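PDB 1XPJ: hypothetical protein from Vibrio cholerae, which is of unknown function but is probably a haloacid dehalogenase-like hydrolase, perhaps with a role in capsular polysaccharide biosynthesis. Local coordinates for residues Pro88-Gly91 against Phe95-Asp98; Arg49-Tyr54 against Gly59-His64; Asp9-Gln14 against Val102-Phe107. One frame throughout, in Å; residues are numbered along the deposited sequence. Where two conformers were deposited one is given.

Interaction 1 (Pro88-Gly91 against Phe95-Asp98)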
loop_
_atom_site.group_PDB
_atom_site.type_symbol
_atom_site.label_atom_id
_atom_site.label_comp_id
_atom_site.label_asym_id
_atom_site.label_seq_id
_atom_site.Cartn_x
_atom_site.Cartn_y
_atom_site.Cartn_z
ATOM N N PRO A 88 2.516 8.807 -4.125
ATOM C CA PRO A 88 3.022 8.913 -5.502
ATOM C C PRO A 88 3.849 10.187 -5.692
ATOM O O PRO A 88 3.388 11.264 -5.307
ATOM C CB PRO A 88 1.735 8.995 -6.340
ATOM C CG PRO A 88 0.687 8.387 -5.496
ATOM C CD PRO A 88 1.048 8.672 -4.083
ATOM N N TRP A 89 5.046 10.047 -6.251
ATOM C CA TRP A 89 5.916 11.183 -6.573
ATOM C C TRP A 89 5.572 11.723 -7.960
ATOM O O TRP A 89 5.603 10.984 -8.935
ATOM C CB TRP A 89 7.397 10.752 -6.499
ATOM C CG TRP A 89 8.421 11.745 -7.024
ATOM C CD1 TRP A 89 9.422 11.488 -7.921
ATOM C CD2 TRP A 89 8.555 13.130 -6.667
ATOM N NE1 TRP A 89 10.164 12.623 -8.147
ATOM C CE2 TRP A 89 9.655 13.646 -7.392
ATOM C CE3 TRP A 89 7.859 13.991 -5.807
ATOM C CZ2 TRP A 89 10.068 14.982 -7.286
ATOM C CZ3 TRP A 89 8.270 15.316 -5.704
ATOM C CH2 TRP A 89 9.362 15.797 -6.442
ATOM N N CYS A 90 5.242 13.011 -8.025
ATOM C CA CYS A 90 4.901 13.677 -9.286
ATOM C C CYS A 90 6.060 14.145 -10.177
ATOM O O CYS A 90 5.806 14.610 -11.280
ATOM C CB CYS A 90 3.957 14.858 -9.060
ATOM S SG CYS A 90 4.570 16.116 -7.930
ATOM N N GLY A 91 7.308 14.026 -9.727
ATOM C CA GLY A 91 8.455 14.511 -10.500
ATOM C C GLY A 91 8.650 16.002 -10.306
ATOM O O GLY A 91 7.801 16.642 -9.679
ATOM N N PHE A 95 2.277 17.785 -10.644
ATOM C CA PHE A 95 1.440 18.339 -9.571
ATOM C C PHE A 95 0.168 17.529 -9.340
ATOM O O PHE A 95 -0.180 16.626 -10.123
ATOM C CB PHE A 95 1.118 19.839 -9.782
ATOM C CG PHE A 95 0.470 20.183 -11.132
ATOM C CD1 PHE A 95 -0.913 20.237 -11.264
ATOM C CD2 PHE A 95 1.245 20.490 -12.233
ATOM C CE1 PHE A 95 -1.513 20.563 -12.500
ATOM C CE2 PHE A 95 0.672 20.823 -13.459
ATOM C CZ PHE A 95 -0.704 20.872 -13.597
ATOM N N TYR A 96 -0.515 17.856 -8.251
ATOM C CA TYR A 96 -1.722 17.160 -7.873
ATOM C C TYR A 96 -2.934 17.981 -8.284
ATOM O O TYR A 96 -2.877 19.211 -8.233
ATOM C CB TYR A 96 -1.698 16.873 -6.380
ATOM C CG TYR A 96 -0.491 16.055 -5.983
ATOM C CD1 TYR A 96 -0.592 14.671 -5.797
ATOM C CD2 TYR A 96 0.771 16.660 -5.809
ATOM C CE1 TYR A 96 0.528 13.901 -5.443
ATOM C CE2 TYR A 96 1.900 15.900 -5.459
ATOM C CZ TYR A 96 1.768 14.519 -5.278
ATOM O OH TYR A 96 2.875 13.758 -4.926
ATOM N N ILE A 97 -3.987 17.304 -8.749
ATOM C CA ILE A 97 -5.279 17.947 -9.036
ATOM C C ILE A 97 -6.384 17.307 -8.176
ATOM O O ILE A 97 -6.562 16.076 -8.193
ATOM C CB ILE A 97 -5.664 17.852 -10.542
ATOM C CG1 ILE A 97 -4.533 18.394 -11.435
ATOM C CG2 ILE A 97 -6.991 18.588 -10.807
ATOM C CD1 ILE A 97 -4.628 17.946 -12.870
ATOM N N ASP A 98 -7.123 18.155 -7.453
ATOM C CA ASP A 98 -8.063 17.711 -6.425
ATOM C C ASP A 98 -9.055 18.830 -6.092
ATOM O O ASP A 98 -8.626 19.956 -5.826
ATOM C CB ASP A 98 -7.282 17.334 -5.156
ATOM C CG ASP A 98 -8.072 16.439 -4.225
ATOM O OD1 ASP A 98 -9.298 16.671 -4.039
ATOM O OD2 ASP A 98 -7.542 15.469 -3.619
#
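The Y96 ring reaches from strand 95-97 across to the loop that follows strand 82-85, with P88 O at its edge, near the ring plane, and C90 SG coming in obliquely. This is a Cys sulfur-aromatic contact: SG lies 4.6 Å from the centroid of the Y96 ring, 51° off its normal, and meets the ring through CE2 at 3.6 Å. On the loop itself, the W89 indole has the backbone N of G91 over the centre of one face, 3.3 Å above the plane, while its CB points away from the strand.

The polar link is a short hydrogen bond from Y96 OH to P88 O, 2.6 Å long. The C=O...donor angle is 165°, so the hydroxyl meets the oxygen almost head-on. With CG anti to the carbonyl carbon, the Y96 ring is carried toward the loop although its CB leaves at an angle to it. K87 adds a cation-pi contact to the same ring.

C90 SG and G91 O are both ligands of a mercury ion, so the same sulfur that touches the ring also binds the metal. F95, Y96 and I97 pair in a parallel ladder with a strand of the second subunit, whose K87 forms a salt bridge with D98. D98 OD1 also comes close to D7 OD2 of that subunit, part of a HAD-like DxDx(T/V) pattern, so one chain may border its neighbour's site. With SG between its own backbone N and carbonyl carbon (chi1 57°), C90 holds the sulfur by the Y96 ring, and its CB lies 3.7 Å from F95 N.

Interaction 2 (Arg49-Tyr54 against Gly59-His64); sequences RNMRTY and GKINIH
In this HAD-like fold the loop leaving strand 42-47 folds back over helix 58-64, and Y54 is the loop residue that lies broadest on the helix. K60 CB sits over one face of the Y54 ring, a CH-pi contact 4.0 Å from the centroid and 20° off the normal. T53 CG2 takes the opposite face, so the ring is sandwiched between aliphatic carbons. Beyond CB the K60 chain bends and its amine leads away from the loop.

I61 meets the ring obliquely: its CG1 approaches Y54 CD2 at 3.8 Å, and its CD1 lies 3.7 Å from N50 O. Having CG1 anti to the carbonyl carbon (chi1 -67°) swings this longer branch toward the loop. M51 also leans its methyl on I61, but the modelled approach is too close to be trusted.

One helical turn on from K60, the H64 ring runs near parallel to that of Y54, planes at 26° and centroids 5.5 Å apart, yet slid so far that they barely overlap. Y54 OH instead comes against H64 CB, at 3.3 Å. Within the loop, Y54 N bonds to N50 O at 3.0 Å, holding the turn that presents the ring.

The polar end of N50 looks elsewhere, its ND2 bonding to T65 OG1. Tartrate, probably from the crystallisation liquor, is held by R52 N and T53 OG1. Such a loop, running from the C-terminal end of a central parallel strand into the next helix, is the beta-to-alpha connection of a Rossmann-like HAD domain.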
loop_
_atom_site.group_PDB
_atom_site.type_symbol
_atom_site.label_atom_id
_atom_site.label_comp_id
_atom_site.label_asym_id
_atom_site.label_seq_id
_atom_site.Cartn_x
_atom_site.Cartn_y
_atom_site.Cartn_z
ATOM N N ARG A 49 8.338 11.618 0.301
ATOM C CA ARG A 49 9.771 11.754 0.614
ATOM C C ARG A 49 10.540 10.456 0.426
ATOM O O ARG A 49 10.119 9.415 0.920
ATOM C CB ARG A 49 9.984 12.247 2.051
ATOM C CG ARG A 49 11.464 12.492 2.367
ATOM C CD ARG A 49 11.742 12.901 3.801
ATOM N NE ARG A 49 11.298 14.262 4.105
ATOM C CZ ARG A 49 11.385 14.823 5.307
ATOM N NH1 ARG A 49 11.895 14.141 6.331
ATOM N NH2 ARG A 49 10.955 16.064 5.491
ATOM N N ASN A 50 11.662 10.542 -0.285
ATOM C CA ASN A 50 12.521 9.403 -0.607
ATOM C C ASN A 50 11.960 8.345 -1.585
ATOM O O ASN A 50 12.577 7.285 -1.784
ATOM C CB ASN A 50 13.107 8.753 0.656
ATOM C CG ASN A 50 14.184 9.605 1.313
ATOM O OD1 ASN A 50 14.718 10.547 0.716
ATOM N ND2 ASN A 50 14.525 9.261 2.538
ATOM N N MET A 51 10.813 8.637 -2.197
ATOM C CA MET A 51 10.283 7.813 -3.269
ATOM C C MET A 51 11.200 7.873 -4.495
ATOM O O MET A 51 11.417 6.886 -5.171
ATOM C CB MET A 51 8.860 8.163 -3.693
ATOM C CG MET A 51 7.815 7.777 -2.648
ATOM S SD MET A 51 6.867 6.371 -3.235
ATOM C CE MET A 51 7.684 5.083 -2.279
ATOM N N ARG A 52 11.767 9.049 -4.762
ATOM C CA ARG A 52 12.717 9.190 -5.866
ATOM C C ARG A 52 13.981 8.381 -5.553
ATOM O O ARG A 52 14.305 7.437 -6.277
ATOM C CB ARG A 52 13.050 10.659 -6.143
ATOM C CG ARG A 52 13.609 10.892 -7.523
ATOM C CD ARG A 52 15.019 11.447 -7.560
ATOM N NE ARG A 52 15.032 12.906 -7.606
ATOM C CZ ARG A 52 15.923 13.626 -8.291
ATOM N NH1 ARG A 52 16.881 13.024 -9.000
ATOM N NH2 ARG A 52 15.853 14.956 -8.268
ATOM N N THR A 53 14.654 8.737 -4.453
ATOM C CA THR A 53 15.854 8.045 -3.972
ATOM C C THR A 53 15.774 6.520 -3.960
ATOM O O THR A 53 16.684 5.846 -4.421
ATOM C CB THR A 53 16.229 8.557 -2.566
ATOM O OG1 THR A 53 16.698 9.907 -2.676
ATOM C CG2 THR A 53 17.454 7.790 -1.988
ATOM N N TYR A 54 14.696 5.975 -3.413
ATOM C CA TYR A 54 14.604 4.519 -3.292
ATOM C C TYR A 54 13.813 3.867 -4.422
ATOM O O TYR A 54 13.544 2.672 -4.378
ATOM C CB TYR A 54 14.124 4.101 -1.887
ATOM C CG TYR A 54 15.106 4.528 -0.813
ATOM C CD1 TYR A 54 16.450 4.103 -0.854
ATOM C CD2 TYR A 54 14.720 5.386 0.214
ATOM C CE1 TYR A 54 17.370 4.506 0.124
ATOM C CE2 TYR A 54 15.631 5.798 1.194
ATOM C CZ TYR A 54 16.952 5.356 1.142
ATOM O OH TYR A 54 17.848 5.771 2.102
ATOM N N GLY A 59 9.867 -0.407 1.512
ATOM C CA GLY A 59 10.672 -1.230 2.397
ATOM C C GLY A 59 11.899 -0.506 2.929
ATOM O O GLY A 59 12.230 -0.641 4.110
ATOM N N LYS A 60 12.577 0.248 2.057
ATOM C CA LYS A 60 13.712 1.099 2.426
ATOM C C LYS A 60 13.252 2.397 3.095
ATOM O O LYS A 60 13.846 2.834 4.077
ATOM C CB LYS A 60 14.548 1.439 1.197
ATOM C CG LYS A 60 15.696 0.470 0.925
ATOM C CD LYS A 60 15.859 0.198 -0.561
ATOM C CE LYS A 60 17.306 -0.195 -0.919
ATOM N NZ LYS A 60 17.782 -1.427 -0.218
ATOM N N ILE A 61 12.200 3.015 2.564
ATOM C CA ILE A 61 11.636 4.241 3.137
ATOM C C ILE A 61 11.260 4.046 4.613
ATOM O O ILE A 61 11.554 4.909 5.443
ATOM C CB ILE A 61 10.436 4.750 2.280
ATOM C CG1 ILE A 61 10.939 5.211 0.904
ATOM C CG2 ILE A 61 9.696 5.892 2.964
ATOM C CD1 ILE A 61 9.825 5.523 -0.081
ATOM N N ASN A 62 10.656 2.897 4.935
ATOM C CA ASN A 62 10.350 2.528 6.326
ATOM C C ASN A 62 11.580 2.529 7.251
ATOM O O ASN A 62 11.461 2.804 8.452
ATOM C CB ASN A 62 9.654 1.153 6.389
ATOM C CG ASN A 62 8.185 1.200 5.948
ATOM O OD1 ASN A 62 7.588 2.267 5.824
ATOM N ND2 ASN A 62 7.603 0.023 5.710
ATOM N N ILE A 63 12.757 2.245 6.685
ATOM C CA ILE A 63 13.991 2.131 7.476
ATOM C C ILE A 63 14.692 3.464 7.598
ATOM O O ILE A 63 15.084 3.873 8.690
ATOM C CB ILE A 63 15.001 1.103 6.868
ATOM C CG1 ILE A 63 14.435 -0.316 6.830
ATOM C CG2 ILE A 63 16.328 1.101 7.656
ATOM C CD1 ILE A 63 15.312 -1.274 6.021
ATOM N N HIS A 64 14.874 4.130 6.464
ATOM C CA HIS A 64 15.772 5.276 6.414
ATOM C C HIS A 64 15.064 6.612 6.541
ATOM O O HIS A 64 15.658 7.580 7.007
ATOM C CB HIS A 64 16.571 5.238 5.115
ATOM C CG HIS A 64 17.519 4.079 5.029
ATOM N ND1 HIS A 64 17.432 3.116 4.045
ATOM C CD2 HIS A 64 18.563 3.722 5.815
ATOM C CE1 HIS A 64 18.393 2.224 4.220
ATOM N NE2 HIS A 64 19.090 2.566 5.290
#

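Interaction 3 (Asp9-Gln14 against Val102-Phe107); sequences DGTLTQ and VRPSEF
T11 lies across the ring of P104, the two side chains crossing at about a right angle. P104 CG is the touching atom: T11 OG1 stands 3.4 Å from it and T11 CG2 3.8 Å. The T11 backbone takes part as well, its CA being 3.7 Å from the same P104 CG. With CG2 anti to the backbone N and OG1 beside it (chi1 -73°), both branches of T11 can rest on the proline.

G10 precedes, at backbone angles that favour glycine, and its N-H bonds to T13 OG1 at 3.2 Å to close the loop. Across the contact, P104 opens helix 104-109 right after the N-cap residue R103, whose backbone N gives a straight bond of 3.0 Å to E106 OE1 through that oxygen's anti lone pair. E106 also reaches R103 of the second subunit.

D7, D9 and T11 fit the DxDx(T/V) pattern of HAD enzymes, so this is probably the loop bearing catalytic aspartates in relatives, and helix 104-109 starts against it. T11 OG1 receives a weak hydrogen bond from D99 N of the second subunit. Toward P104 its contact is van der Waals, which implies fit by shape more than by directed bonds.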
loop_
_atom_site.group_PDB
_atom_site.type_symbol
_atom_site.label_atom_id
_atom_site.label_comp_id
_atom_site.label_asym_id
_atom_site.label_seq_id
_atom_site.Cartn_x
_atom_site.Cartn_y
_atom_site.Cartn_z
ATOM N N ASP A 9 7.121 18.041 2.838
ATOM C CA ASP A 9 8.121 18.918 2.245
ATOM C C ASP A 9 7.488 20.047 1.429
ATOM O O ASP A 9 6.794 19.799 0.442
ATOM C CB ASP A 9 9.090 18.113 1.357
ATOM C CG ASP A 9 9.862 17.047 2.134
ATOM O OD1 ASP A 9 10.578 17.394 3.086
ATOM O OD2 ASP A 9 9.818 15.832 1.869
ATOM N N GLY A 10 7.737 21.286 1.837
ATOM C CA GLY A 10 7.173 22.438 1.161
ATOM C C GLY A 10 5.879 22.928 1.789
ATOM O O GLY A 10 5.451 24.050 1.521
ATOM N N THR A 11 5.257 22.087 2.616
ATOM C CA THR A 11 4.010 22.446 3.287
ATOM C C THR A 11 4.296 22.705 4.746
ATOM O O THR A 11 3.954 23.764 5.265
ATOM C CB THR A 11 2.973 21.303 3.153
ATOM O OG1 THR A 11 2.487 21.279 1.813
ATOM C CG2 THR A 11 1.705 21.581 3.978
ATOM N N LEU A 12 4.922 21.735 5.408
ATOM C CA LEU A 12 5.351 21.917 6.788
ATOM C C LEU A 12 6.803 22.416 6.868
ATOM O O LEU A 12 7.238 22.872 7.924
ATOM C CB LEU A 12 5.163 20.621 7.574
ATOM C CG LEU A 12 3.840 20.386 8.311
ATOM C CD1 LEU A 12 2.702 21.238 7.776
ATOM C CD2 LEU A 12 3.452 18.912 8.293
ATOM N N THR A 13 7.532 22.342 5.744
ATOM C CA THR A 13 8.937 22.756 5.677
ATOM C C THR A 13 9.169 23.845 4.622
ATOM O O THR A 13 8.412 23.952 3.648
ATOM C CB THR A 13 9.919 21.540 5.431
ATOM O OG1 THR A 13 10.054 21.286 4.026
ATOM C CG2 THR A 13 9.383 20.212 5.998
ATOM N N GLN A 14 10.221 24.638 4.826
ATOM C CA GLN A 14 10.608 25.682 3.890
ATOM C C GLN A 14 11.468 25.131 2.762
ATOM O O GLN A 14 11.897 25.880 1.871
ATOM C CB GLN A 14 11.369 26.790 4.621
ATOM C CG GLN A 14 10.523 27.543 5.635
ATOM C CD GLN A 14 11.266 28.662 6.333
ATOM O OE1 GLN A 14 12.264 29.172 5.829
ATOM N NE2 GLN A 14 10.774 29.050 7.500
ATOM N N VAL A 102 -6.086 22.506 -0.902
ATOM C CA VAL A 102 -5.601 23.858 -0.701
ATOM C C VAL A 102 -4.086 23.898 -0.593
ATOM O O VAL A 102 -3.454 22.967 -0.096
ATOM C CB VAL A 102 -6.246 24.578 0.540
ATOM C CG1 VAL A 102 -7.785 24.523 0.473
ATOM C CG2 VAL A 102 -5.702 24.037 1.864
ATOM N N ARG A 103 -3.509 24.994 -1.079
ATOM C CA ARG A 103 -2.084 25.228 -0.929
ATOM C C ARG A 103 -1.775 25.754 0.483
ATOM O O ARG A 103 -2.638 26.379 1.099
ATOM C CB ARG A 103 -1.592 26.168 -2.029
ATOM C CG ARG A 103 -1.837 25.608 -3.444
ATOM C CD ARG A 103 -1.348 26.518 -4.596
ATOM N NE ARG A 103 -2.262 27.623 -4.880
ATOM C CZ ARG A 103 -3.433 27.502 -5.500
ATOM N NH1 ARG A 103 -3.854 26.315 -5.921
ATOM N NH2 ARG A 103 -4.191 28.577 -5.704
ATOM N N PRO A 104 -0.563 25.511 1.002
ATOM C CA PRO A 104 -0.247 25.876 2.390
ATOM C C PRO A 104 -0.395 27.372 2.663
ATOM O O PRO A 104 -0.703 27.714 3.806
ATOM C CB PRO A 104 1.204 25.391 2.583
ATOM C CG PRO A 104 1.474 24.472 1.452
ATOM C CD PRO A 104 0.593 24.898 0.324
ATOM N N SER A 105 -0.225 28.231 1.658
ATOM C CA SER A 105 -0.447 29.671 1.854
ATOM C C SER A 105 -1.927 29.998 1.994
ATOM O O SER A 105 -2.281 30.879 2.759
ATOM C CB SER A 105 0.171 30.523 0.729
ATOM O OG SER A 105 -0.477 30.261 -0.514
ATOM N N GLU A 106 -2.789 29.300 1.267
ATOM C CA GLU A 106 -4.230 29.479 1.456
ATOM C C GLU A 106 -4.679 28.983 2.838
ATOM O O GLU A 106 -5.482 29.632 3.493
ATOM C CB GLU A 106 -5.028 28.760 0.367
ATOM C CG GLU A 106 -4.730 29.241 -1.046
ATOM C CD GLU A 106 -5.431 28.415 -2.111
ATOM O OE1 GLU A 106 -5.228 27.174 -2.139
ATOM O OE2 GLU A 106 -6.182 29.015 -2.918
ATOM N N PHE A 107 -4.153 27.837 3.267
ATOM C CA PHE A 107 -4.499 27.219 4.544
ATOM C C PHE A 107 -4.123 28.098 5.733
ATOM O O PHE A 107 -4.811 28.105 6.756
ATOM C CB PHE A 107 -3.782 25.863 4.666
ATOM C CG PHE A 107 -3.937 25.184 6.018
ATOM C CD1 PHE A 107 -5.180 24.718 6.451
ATOM C CD2 PHE A 107 -2.824 24.984 6.844
ATOM C CE1 PHE A 107 -5.321 24.060 7.701
ATOM C CE2 PHE A 107 -2.954 24.322 8.089
ATOM C CZ PHE A 107 -4.205 23.865 8.518
#

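Interaction 3 is the buried one, about 7 Å from the chain centre; interactions 1 and 2 are partly buried and lie farther out, at about 13 and 17 Å. Interaction 2 precedes interaction 1, and both are nested in the long loop closed by interaction 3. Chemistry follows place: van der Waals contact of a threonine with a proline inside, a hydrogen bond with a sulfur-aromatic contact beside a metal, and a tyrosine on a helix flank near the surface. W89 packs on M51 and R52, joining interactions 1 and 2, while a salt bridge of 2.8 Å between R49 NH2 and D9 OD1 ties interaction 2 to interaction 3. Interactions 1 and 3 both meet the second subunit.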